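Local coordinates for 49 protein (Murid herpesvirus 4, PDB 6A4V), which probably binds the host poly(ADP-ribose) polymerase 1 and thereby helps this gammaherpesvirus replicate, at residues Leu151-Asp156 against Ala166-Ser171; Gln159-Trp164 against Val226-Ser231; Ile98-Leu103 against Asn218-Trp223. All coordinates share one frame; numbering follows the deposited sequence.

Interaction 1 (Leu151-Asp156 against Ala166-Ser171); sequences LSIPYD and ACFLTS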
loop_
_atom_site.group_PDB
_atom_site.type_symbol
_atom_site.label_atom_id
_atom_site.label_comp_id
_atom_site.label_asym_id
_atom_site.label_seq_id
_atom_site.Cartn_x
_atom_site.Cartn_y
_atom_site.Cartn_z
ATOM N N LEU B 151 -43.392 -2.431 2.289
ATOM C CA LEU B 151 -43.483 -1.190 3.027
ATOM C C LEU B 151 -44.025 -1.412 4.446
ATOM O O LEU B 151 -43.766 -0.582 5.346
ATOM C CB LEU B 151 -44.348 -0.210 2.227
ATOM C CG LEU B 151 -43.692 0.299 0.948
ATOM C CD1 LEU B 151 -44.689 0.958 -0.010
ATOM C CD2 LEU B 151 -42.563 1.248 1.284
ATOM N N SER B 152 -44.722 -2.530 4.674
ATOM C CA SER B 152 -45.221 -2.871 6.013
ATOM C C SER B 152 -44.120 -3.465 6.912
ATOM O O SER B 152 -44.420 -3.853 8.044
ATOM C CB SER B 152 -46.383 -3.814 5.909
ATOM O OG SER B 152 -46.992 -3.724 4.626
ATOM N N ILE B 153 -42.860 -3.531 6.440
ATOM C CA ILE B 153 -41.782 -4.198 7.201
ATOM C C ILE B 153 -41.194 -3.213 8.204
ATOM O O ILE B 153 -40.586 -2.219 7.813
ATOM C CB ILE B 153 -40.690 -4.801 6.290
ATOM C CG1 ILE B 153 -41.286 -5.735 5.236
ATOM C CG2 ILE B 153 -39.638 -5.525 7.126
ATOM C CD1 ILE B 153 -40.328 -6.109 4.141
ATOM N N PRO B 154 -41.356 -3.473 9.525
ATOM C CA PRO B 154 -40.814 -2.593 10.561
ATOM C C PRO B 154 -39.280 -2.613 10.627
ATOM O O PRO B 154 -38.688 -3.692 10.505
ATOM C CB PRO B 154 -41.349 -3.187 11.873
ATOM C CG PRO B 154 -41.602 -4.647 11.540
ATOM C CD PRO B 154 -42.042 -4.649 10.091
ATOM N N TYR B 155 -38.684 -1.430 10.842
ATOM C CA TYR B 155 -37.229 -1.215 10.989
ATOM C C TYR B 155 -37.056 0.135 11.693
ATOM O O TYR B 155 -38.031 0.900 11.727
ATOM C CB TYR B 155 -36.515 -1.235 9.624
ATOM C CG TYR B 155 -36.685 0.012 8.796
ATOM C CD1 TYR B 155 -37.759 0.162 7.930
ATOM C CD2 TYR B 155 -35.773 1.055 8.867
ATOM C CE1 TYR B 155 -37.919 1.308 7.159
ATOM C CE2 TYR B 155 -35.914 2.200 8.098
ATOM C CZ TYR B 155 -36.997 2.336 7.247
ATOM O OH TYR B 155 -37.170 3.493 6.524
ATOM N N ASP B 156 -35.872 0.387 12.279
ATOM C CA ASP B 156 -35.489 1.726 12.800
ATOM C C ASP B 156 -33.988 1.983 12.536
ATOM O O ASP B 156 -33.294 1.131 12.009
ATOM C CB ASP B 156 -35.904 1.873 14.272
ATOM C CG ASP B 156 -35.516 0.689 15.157
ATOM O OD1 ASP B 156 -36.138 -0.407 15.008
ATOM O OD2 ASP B 156 -34.590 0.859 15.981
ATOM N N ALA B 166 -30.598 -7.601 5.314
ATOM C CA ALA B 166 -31.199 -8.912 5.125
ATOM C C ALA B 166 -32.681 -8.763 4.733
ATOM O O ALA B 166 -33.110 -9.337 3.724
ATOM C CB ALA B 166 -31.019 -9.748 6.374
ATOM N N CYS B 167 -33.455 -7.994 5.510
ATOM C CA CYS B 167 -34.855 -7.725 5.169
ATOM C C CYS B 167 -35.000 -7.401 3.687
ATOM O O CYS B 167 -35.787 -8.020 2.970
ATOM C CB CYS B 167 -35.426 -6.529 5.913
ATOM S SG CYS B 167 -35.640 -6.860 7.671
ATOM N N PHE B 168 -34.229 -6.411 3.249
ATOM C CA PHE B 168 -34.571 -5.667 2.098
ATOM C C PHE B 168 -33.842 -6.213 0.864
ATOM O O PHE B 168 -34.076 -5.723 -0.221
ATOM C CB PHE B 168 -34.322 -4.194 2.409
ATOM C CG PHE B 168 -35.248 -3.629 3.454
ATOM C CD1 PHE B 168 -36.620 -3.799 3.342
ATOM C CD2 PHE B 168 -34.774 -2.875 4.514
ATOM C CE1 PHE B 168 -37.489 -3.251 4.269
ATOM C CE2 PHE B 168 -35.643 -2.335 5.455
ATOM C CZ PHE B 168 -37.001 -2.527 5.332
ATOM N N LEU B 169 -32.983 -7.227 1.022
ATOM C CA LEU B 169 -32.458 -7.961 -0.144
ATOM C C LEU B 169 -33.528 -8.914 -0.684
ATOM O O LEU B 169 -34.062 -9.706 0.080
ATOM C CB LEU B 169 -31.222 -8.763 0.273
ATOM C CG LEU B 169 -29.948 -7.955 0.506
ATOM C CD1 LEU B 169 -28.881 -8.847 1.115
ATOM C CD2 LEU B 169 -29.473 -7.280 -0.773
ATOM N N THR B 170 -33.792 -8.882 -1.998
ATOM C CA THR B 170 -34.822 -9.760 -2.592
ATOM C C THR B 170 -34.182 -10.899 -3.398
ATOM O O THR B 170 -33.451 -10.656 -4.349
ATOM C CB THR B 170 -35.818 -8.950 -3.429
ATOM O OG1 THR B 170 -35.183 -8.507 -4.628
ATOM C CG2 THR B 170 -36.373 -7.770 -2.659
ATOM N N SER B 171 -34.500 -12.136 -2.986
ATOM C CA SER B 171 -34.170 -13.404 -3.672
ATOM C C SER B 171 -32.666 -13.468 -3.982
ATOM O O SER B 171 -32.223 -13.100 -5.087
ATOM C CB SER B 171 -35.033 -13.627 -4.915
ATOM O OG SER B 171 -34.653 -12.783 -5.993
#

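Interaction 2 (Gln159-Trp164 against Val226-Ser231); sequences QPVHEW and VFKLFS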
loop_
_atom_site.group_PDB
_atom_site.type_symbol
_atom_site.label_atom_id
_atom_site.label_comp_id
_atom_site.label_asym_id
_atom_site.label_seq_id
_atom_site.Cartn_x
_atom_site.Cartn_y
_atom_site.Cartn_z
ATOM N N GLN B 159 -31.700 -0.267 14.761
ATOM C CA GLN B 159 -31.582 -1.621 14.241
ATOM C C GLN B 159 -30.206 -1.808 13.586
ATOM O O GLN B 159 -29.743 -0.984 12.793
ATOM C CB GLN B 159 -32.722 -1.876 13.252
ATOM C CG GLN B 159 -32.675 -3.232 12.565
ATOM C CD GLN B 159 -33.502 -3.265 11.303
ATOM O OE1 GLN B 159 -33.709 -2.247 10.647
ATOM N NE2 GLN B 159 -33.941 -4.451 10.918
ATOM N N PRO B 160 -29.478 -2.894 13.920
ATOM C CA PRO B 160 -28.207 -3.196 13.265
ATOM C C PRO B 160 -28.319 -3.286 11.735
ATOM O O PRO B 160 -29.297 -3.781 11.185
ATOM C CB PRO B 160 -27.770 -4.561 13.829
ATOM C CG PRO B 160 -28.572 -4.732 15.116
ATOM C CD PRO B 160 -29.794 -3.836 15.004
ATOM N N VAL B 161 -27.257 -2.829 11.080
ATOM C CA VAL B 161 -27.257 -2.557 9.678
ATOM C C VAL B 161 -27.447 -3.853 8.890
ATOM O O VAL B 161 -28.162 -3.882 7.912
ATOM C CB VAL B 161 -25.962 -1.827 9.300
ATOM C CG1 VAL B 161 -25.736 -1.785 7.805
ATOM C CG2 VAL B 161 -25.954 -0.436 9.911
ATOM N N HIS B 162 -26.783 -4.918 9.315
ATOM C CA HIS B 162 -26.889 -6.195 8.641
ATOM C C HIS B 162 -28.348 -6.715 8.673
ATOM O O HIS B 162 -28.862 -7.207 7.682
ATOM C CB HIS B 162 -25.878 -7.173 9.263
ATOM C CG HIS B 162 -26.166 -7.564 10.675
ATOM N ND1 HIS B 162 -26.013 -6.690 11.738
ATOM C CD2 HIS B 162 -26.584 -8.732 11.204
ATOM C CE1 HIS B 162 -26.312 -7.311 12.862
ATOM N NE2 HIS B 162 -26.675 -8.558 12.556
ATOM N N GLU B 163 -29.035 -6.573 9.812
ATOM C CA GLU B 163 -30.438 -6.966 9.908
ATOM C C GLU B 163 -31.230 -6.284 8.787
ATOM O O GLU B 163 -31.922 -6.961 8.026
ATOM C CB GLU B 163 -30.992 -6.676 11.306
ATOM C CG GLU B 163 -30.817 -7.849 12.267
ATOM C CD GLU B 163 -30.967 -7.505 13.735
ATOM O OE1 GLU B 163 -31.648 -6.499 14.032
ATOM O OE2 GLU B 163 -30.391 -8.235 14.580
ATOM N N TRP B 164 -31.058 -4.961 8.654
ATOM C CA TRP B 164 -31.728 -4.144 7.626
ATOM C C TRP B 164 -31.376 -4.595 6.210
ATOM O O TRP B 164 -32.248 -4.603 5.352
ATOM C CB TRP B 164 -31.409 -2.662 7.853
ATOM C CG TRP B 164 -32.073 -1.662 6.958
ATOM C CD1 TRP B 164 -33.181 -0.930 7.270
ATOM C CD2 TRP B 164 -31.548 -1.070 5.752
ATOM N NE1 TRP B 164 -33.458 -0.021 6.281
ATOM C CE2 TRP B 164 -32.492 -0.112 5.314
ATOM C CE3 TRP B 164 -30.462 -1.342 4.922
ATOM C CZ2 TRP B 164 -32.331 0.630 4.143
ATOM C CZ3 TRP B 164 -30.299 -0.612 3.763
ATOM C CH2 TRP B 164 -31.208 0.374 3.392
ATOM N N VAL B 226 -23.254 -0.576 3.527
ATOM C CA VAL B 226 -21.845 -0.369 3.652
ATOM C C VAL B 226 -21.596 1.097 3.995
ATOM O O VAL B 226 -20.797 1.411 4.843
ATOM C CB VAL B 226 -21.054 -0.745 2.388
ATOM C CG1 VAL B 226 -19.611 -0.294 2.537
ATOM C CG2 VAL B 226 -21.130 -2.217 2.089
ATOM N N PHE B 227 -22.255 2.002 3.307
ATOM C CA PHE B 227 -22.016 3.416 3.627
ATOM C C PHE B 227 -22.295 3.739 5.104
ATOM O O PHE B 227 -21.667 4.688 5.693
ATOM C CB PHE B 227 -22.893 4.292 2.742
ATOM C CG PHE B 227 -22.712 5.771 2.940
ATOM C CD1 PHE B 227 -21.535 6.388 2.543
ATOM C CD2 PHE B 227 -23.740 6.564 3.401
ATOM C CE1 PHE B 227 -21.366 7.747 2.739
ATOM C CE2 PHE B 227 -23.575 7.937 3.568
ATOM C CZ PHE B 227 -22.383 8.529 3.232
ATOM N N LYS B 228 -23.334 3.098 5.672
ATOM C CA LYS B 228 -23.791 3.445 7.019
ATOM C C LYS B 228 -22.732 2.897 7.978
ATOM O O LYS B 228 -22.326 3.626 8.904
ATOM C CB LYS B 228 -25.250 3.024 7.268
ATOM C CG LYS B 228 -25.666 2.755 8.721
ATOM C CD LYS B 228 -26.257 3.962 9.449
ATOM C CE LYS B 228 -27.060 3.623 10.694
ATOM N NZ LYS B 228 -28.429 3.144 10.395
ATOM N N LEU B 229 -22.186 1.711 7.666
ATOM C CA LEU B 229 -21.160 1.153 8.515
ATOM C C LEU B 229 -19.947 2.088 8.523
ATOM O O LEU B 229 -19.430 2.439 9.600
ATOM C CB LEU B 229 -20.755 -0.233 8.032
ATOM C CG LEU B 229 -21.381 -1.478 8.654
ATOM C CD1 LEU B 229 -20.523 -2.673 8.287
ATOM C CD2 LEU B 229 -21.497 -1.437 10.170
ATOM N N PHE B 230 -19.440 2.470 7.351
ATOM C CA PHE B 230 -18.226 3.284 7.303
ATOM C C PHE B 230 -18.548 4.632 7.949
ATOM O O PHE B 230 -17.712 5.273 8.581
ATOM C CB PHE B 230 -17.685 3.422 5.863
ATOM C CG PHE B 230 -16.753 2.310 5.454
ATOM C CD1 PHE B 230 -15.535 2.110 6.117
ATOM C CD2 PHE B 230 -17.105 1.410 4.455
ATOM C CE1 PHE B 230 -14.689 1.074 5.762
ATOM C CE2 PHE B 230 -16.251 0.365 4.112
ATOM C CZ PHE B 230 -15.036 0.212 4.737
ATOM N N SER B 231 -19.798 5.073 7.831
ATOM C CA SER B 231 -20.114 6.363 8.427
ATOM C C SER B 231 -19.885 6.318 9.930
ATOM O O SER B 231 -19.381 7.255 10.542
ATOM C CB SER B 231 -21.504 6.779 8.137
ATOM O OG SER B 231 -21.570 7.436 6.877
#

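Interaction 3 (Ile98-Leu103 against Asn218-Trp223); sequences IRHLTL and NVLVYW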
loop_
_atom_site.group_PDB
_atom_site.type_symbol
_atom_site.label_atom_id
_atom_site.label_comp_id
_atom_site.label_asym_id
_atom_site.label_seq_id
_atom_site.Cartn_x
_atom_site.Cartn_y
_atom_site.Cartn_z
ATOM N N ILE B 98 -24.231 7.866 -5.652
ATOM C CA ILE B 98 -24.687 8.756 -6.657
ATOM C C ILE B 98 -24.571 8.141 -8.052
ATOM O O ILE B 98 -25.307 8.599 -8.951
ATOM C CB ILE B 98 -23.897 10.077 -6.746
ATOM C CG1 ILE B 98 -24.219 10.986 -5.575
ATOM C CG2 ILE B 98 -24.252 10.716 -8.072
ATOM C CD1 ILE B 98 -23.334 12.211 -5.429
ATOM N N ARG B 99 -23.516 7.356 -8.290
ATOM C CA ARG B 99 -23.273 6.797 -9.619
ATOM C C ARG B 99 -24.300 5.709 -9.851
ATOM O O ARG B 99 -24.954 5.668 -10.907
ATOM C CB ARG B 99 -21.857 6.233 -9.811
ATOM C CG ARG B 99 -21.001 7.038 -10.784
ATOM C CD ARG B 99 -19.596 6.506 -11.068
ATOM N NE ARG B 99 -18.623 6.726 -9.993
ATOM C CZ ARG B 99 -18.207 5.789 -9.135
ATOM N NH1 ARG B 99 -18.552 4.525 -9.312
ATOM N NH2 ARG B 99 -17.387 6.100 -8.140
ATOM N N HIS B 100 -24.434 4.822 -8.869
ATOM C CA HIS B 100 -25.452 3.772 -8.918
ATOM C C HIS B 100 -26.871 4.319 -9.105
ATOM O O HIS B 100 -27.691 3.667 -9.734
ATOM C CB HIS B 100 -25.469 3.027 -7.611
ATOM C CG HIS B 100 -26.082 1.710 -7.796
ATOM N ND1 HIS B 100 -25.521 0.829 -8.648
ATOM C CD2 HIS B 100 -27.166 1.114 -7.244
ATOM C CE1 HIS B 100 -26.201 -0.309 -8.616
ATOM N NE2 HIS B 100 -27.253 -0.157 -7.786
ATOM N N LEU B 101 -27.157 5.504 -8.545
ATOM C CA LEU B 101 -28.485 6.111 -8.666
ATOM C C LEU B 101 -28.718 6.537 -10.126
ATOM O O LEU B 101 -29.794 6.247 -10.662
ATOM C CB LEU B 101 -28.664 7.298 -7.702
ATOM C CG LEU B 101 -28.705 6.949 -6.203
ATOM C CD1 LEU B 101 -28.525 8.201 -5.355
ATOM C CD2 LEU B 101 -30.002 6.245 -5.800
ATOM N N THR B 102 -27.739 7.222 -10.748
ATOM C CA THR B 102 -27.868 7.672 -12.132
ATOM C C THR B 102 -28.083 6.434 -13.020
ATOM O O THR B 102 -29.007 6.383 -13.803
ATOM C CB THR B 102 -26.682 8.517 -12.615
ATOM O OG1 THR B 102 -25.590 7.640 -12.377
ATOM C CG2 THR B 102 -26.498 9.863 -11.933
ATOM N N LEU B 103 -27.288 5.394 -12.813
ATOM C CA LEU B 103 -27.502 4.147 -13.492
ATOM C C LEU B 103 -28.951 3.664 -13.342
ATOM O O LEU B 103 -29.506 3.098 -14.276
ATOM C CB LEU B 103 -26.541 3.103 -12.924
ATOM C CG LEU B 103 -26.780 1.663 -13.381
ATOM C CD1 LEU B 103 -25.572 0.804 -13.038
ATOM C CD2 LEU B 103 -28.052 1.060 -12.781
ATOM N N ASN B 218 -30.870 -4.677 -4.896
ATOM C CA ASN B 218 -30.013 -5.411 -3.990
ATOM C C ASN B 218 -28.670 -4.678 -3.794
ATOM O O ASN B 218 -28.156 -4.566 -2.689
ATOM C CB ASN B 218 -29.846 -6.854 -4.473
ATOM C CG ASN B 218 -31.006 -7.744 -4.073
ATOM O OD1 ASN B 218 -31.917 -7.309 -3.370
ATOM N ND2 ASN B 218 -30.987 -8.995 -4.502
ATOM N N VAL B 219 -28.100 -4.174 -4.884
ATOM C CA VAL B 219 -26.812 -3.528 -4.878
ATOM C C VAL B 219 -26.937 -2.166 -4.184
ATOM O O VAL B 219 -26.034 -1.737 -3.472
ATOM C CB VAL B 219 -26.293 -3.371 -6.322
ATOM C CG1 VAL B 219 -25.282 -2.247 -6.482
ATOM C CG2 VAL B 219 -25.707 -4.662 -6.849
ATOM N N LEU B 220 -28.015 -1.441 -4.464
ATOM C CA LEU B 220 -28.222 -0.156 -3.792
ATOM C C LEU B 220 -28.255 -0.367 -2.288
ATOM O O LEU B 220 -27.745 0.433 -1.505
ATOM C CB LEU B 220 -29.547 0.463 -4.197
ATOM C CG LEU B 220 -29.823 1.784 -3.488
ATOM C CD1 LEU B 220 -28.619 2.714 -3.590
ATOM C CD2 LEU B 220 -31.057 2.453 -4.069
ATOM N N VAL B 221 -28.912 -1.458 -1.909
ATOM C CA VAL B 221 -29.159 -1.735 -0.560
ATOM C C VAL B 221 -27.816 -1.940 0.107
ATOM O O VAL B 221 -27.582 -1.458 1.211
ATOM C CB VAL B 221 -30.019 -2.998 -0.380
ATOM C CG1 VAL B 221 -29.740 -3.651 0.960
ATOM C CG2 VAL B 221 -31.487 -2.710 -0.532
ATOM N N TYR B 222 -27.019 -2.781 -0.543
ATOM C CA TYR B 222 -25.749 -3.259 0.003
ATOM C C TYR B 222 -24.840 -2.041 0.200
ATOM O O TYR B 222 -24.270 -1.875 1.237
ATOM C CB TYR B 222 -25.158 -4.285 -0.965
ATOM C CG TYR B 222 -23.736 -4.715 -0.721
ATOM C CD1 TYR B 222 -23.455 -5.837 0.047
ATOM C CD2 TYR B 222 -22.671 -4.053 -1.310
ATOM C CE1 TYR B 222 -22.156 -6.276 0.229
ATOM C CE2 TYR B 222 -21.367 -4.499 -1.155
ATOM C CZ TYR B 222 -21.104 -5.602 -0.356
ATOM O OH TYR B 222 -19.828 -6.066 -0.156
ATOM N N TRP B 223 -24.784 -1.166 -0.803
ATOM C CA TRP B 223 -23.944 -0.002 -0.687
ATOM C C TRP B 223 -24.488 1.018 0.308
ATOM O O TRP B 223 -23.710 1.752 0.905
ATOM C CB TRP B 223 -23.662 0.635 -2.039
ATOM C CG TRP B 223 -22.690 -0.208 -2.795
ATOM C CD1 TRP B 223 -22.949 -0.983 -3.884
ATOM C CD2 TRP B 223 -21.305 -0.398 -2.495
ATOM N NE1 TRP B 223 -21.820 -1.629 -4.290
ATOM C CE2 TRP B 223 -20.788 -1.275 -3.468
ATOM C CE3 TRP B 223 -20.423 0.166 -1.571
ATOM C CZ2 TRP B 223 -19.443 -1.660 -3.487
ATOM C CZ3 TRP B 223 -19.096 -0.187 -1.608
ATOM C CH2 TRP B 223 -18.627 -1.127 -2.521
#

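Interaction 1 (Leu151-Asp156 against Ala166-Ser171)
Phe168 presents the edge of its ring to the face of Tyr155 and also meets Ile153, so it is the shared partner of both loop residues, Ile153 giving the larger loop share. The contact joins loop residues 151-156 to residues 166-171, the last part of helix 161-168 and the loop that follows. The evidence for an offset edge-to-face pair is direct: the ring planes stand at 89° and the centroids are 5.6 Å apart. The leading atom is Phe168 CZ, which lies 3.8 Å from Tyr155 CD1, so the approach is off-centre, nearest the CD1 corner of the tyrosine. Tyr155 CG sits between its own backbone N and carbonyl carbon (chi1 76°), a torsion that turns the ring back from the loop toward the helix. Ile153 O lies in the plane of that ring, at its edge.

Ile153 supplies the aliphatic part. Its CD1 comes to 4.0 Å from Phe168 CE1, and the two side chains slide past each other in opposite directions. The second branch, CG2, takes the place anti to the backbone N and faces sulfur instead, with Ile153 CG2 and Cys167 SG 4.3 Å apart. Cys167 also covers Phe168 from its own segment, since its CB is centred 3.8 Å above the phenylalanine ring plane. One face of Phe168 is therefore occupied by its neighbour while its edge serves Tyr155.

The contact is apolar throughout and buries 192 Å². Val140 of helix 131-146 touches both Tyr155 and Phe168. Trp164 makes edge-to-face pairs with each of the two rings, completing a cluster of three rings in edge-to-face pairs, which joins the loop 151-156 to helices 161-168 and 131-146 of this largely alpha-helical fold.

Interaction 2 (Gln159-Trp164 against Val226-Ser231)
Val161 points toward helix 213-235 and divides its two methyl groups between Lys228 and Leu229. CG1 stands anti to the backbone N (chi1 167°), which leaves CG2 beside that N and separates the branches toward different partners. CG2 goes to the lysine: Val161 CG2 and Lys228 CG are 3.4 Å apart, tighter than ordinary carbon contact. The two side chains meet at a slant, the valine branch abutting the base of the lysine chain.

CG1 serves the leucine more loosely, with 4.4 Å between Val161 CG1 and Leu229 CG. Leu229 leaves its helix beside the contact instead of facing it, yet its end swings nearer, so it flanks the valine. Close backbones accompany this, for the CA atoms of Val161 and Leu229 are 7.2 Å apart.

Lys228 starts out toward Val161 and then bends at chi2 (93°) and again at chi4. The bends carry NZ past the valine to a weak hydrogen bond with Lys157 O, just before the short helix. The lysine thus gives its aliphatic part to packing and its charged end to a loop carbonyl.

Within helix 213-235, Ser231 OG bonds to Phe227 O at 3.0 Å. The Ser231 backbone N reaches the same oxygen from the other face of the carbonyl plane, so two donors grip it. In segment 159-164, Pro160 occupies the N-cap of helix 161-168, placing Val161 in its first turn.

Ser225 also touches Val161. The valine therefore sits against one surface of helix 213-235 formed by Ser225, Lys228 and Leu229, spaced i, i+3, i+4, an ordinary helix-to-helix contact of an alpha-helical fold.

Interaction 3 (Ile98-Leu103 against Asn218-Trp223)
His100 and Leu101 meet Val219 and Leu220 across a pair of nearly antiparallel helices, 89-104 and 213-235, in the manner of a helical bundle. The local segments run at 164° to each other, and their axes approach to 10.6 Å. In the backbone, the closest CA pair is His100 and Leu220, at 7.0 Å.

Packing of the imidazole comes first. His100 CG is anti to the backbone N (chi1 -159°), which sends the ring across the gap between the helices to the first turn of segment 218-223. There it crosses Val219 at a slant, although their very short carbon approach is doubtful in the model and supports no claim of tightness. On the side of Leu220, His100 CD2 lies 3.9 Å from Leu220 CB.

Polar interactions lead outside the two segments. His100 NE2 is hydrogen-bonded to Gly216 O, one turn before Leu220, which satisfies NE2 and probably helps set the rotation of the ring. Arg99 turns to the dimer partner instead: its NH1 forms a salt bridge with Glu300 OE2 of the second subunit. A group on helix 89-104 thereby joins the subunit interface while its neighbour His100 serves the intrachain packing.

Purely aliphatic contact is looser. Thr139 and Leu142 of helix 131-146 touch Leu220, making that leucine common to three helices, since Leu101 of helix 89-104 reaches it too. Leu101 leaves its own helix to one flank but bends its end inward, and the contact closes on a pair of methyl groups, Leu101 CD2 and Leu220 CD2, 4.3 Å apart.

How the interactions relate
The three contacts lie on one side of the chain's centre. Centres of interactions 1 and 2 are about 13 Å apart, 2 and 3 about 15 Å, and 1 and 3 about 17 Å. Helix 161-168 is common to interactions 1 and 2, and helix 213-235 to interactions 2 and 3. Along the chain the segments run 98-103, 151-156, 159-164, 166-171, 218-223, 226-231, so interaction 2 alternates with each of the others, whereas both segments of interaction 1 fall between those of interaction 3. A probable hydrogen bond, Thr170 N to Asn218 OD1 at 2.8 Å, couples 1 with 3. The loop, the short helix 161-168 and helices 89-104 and 213-235 are thus tied together in one part of the chain.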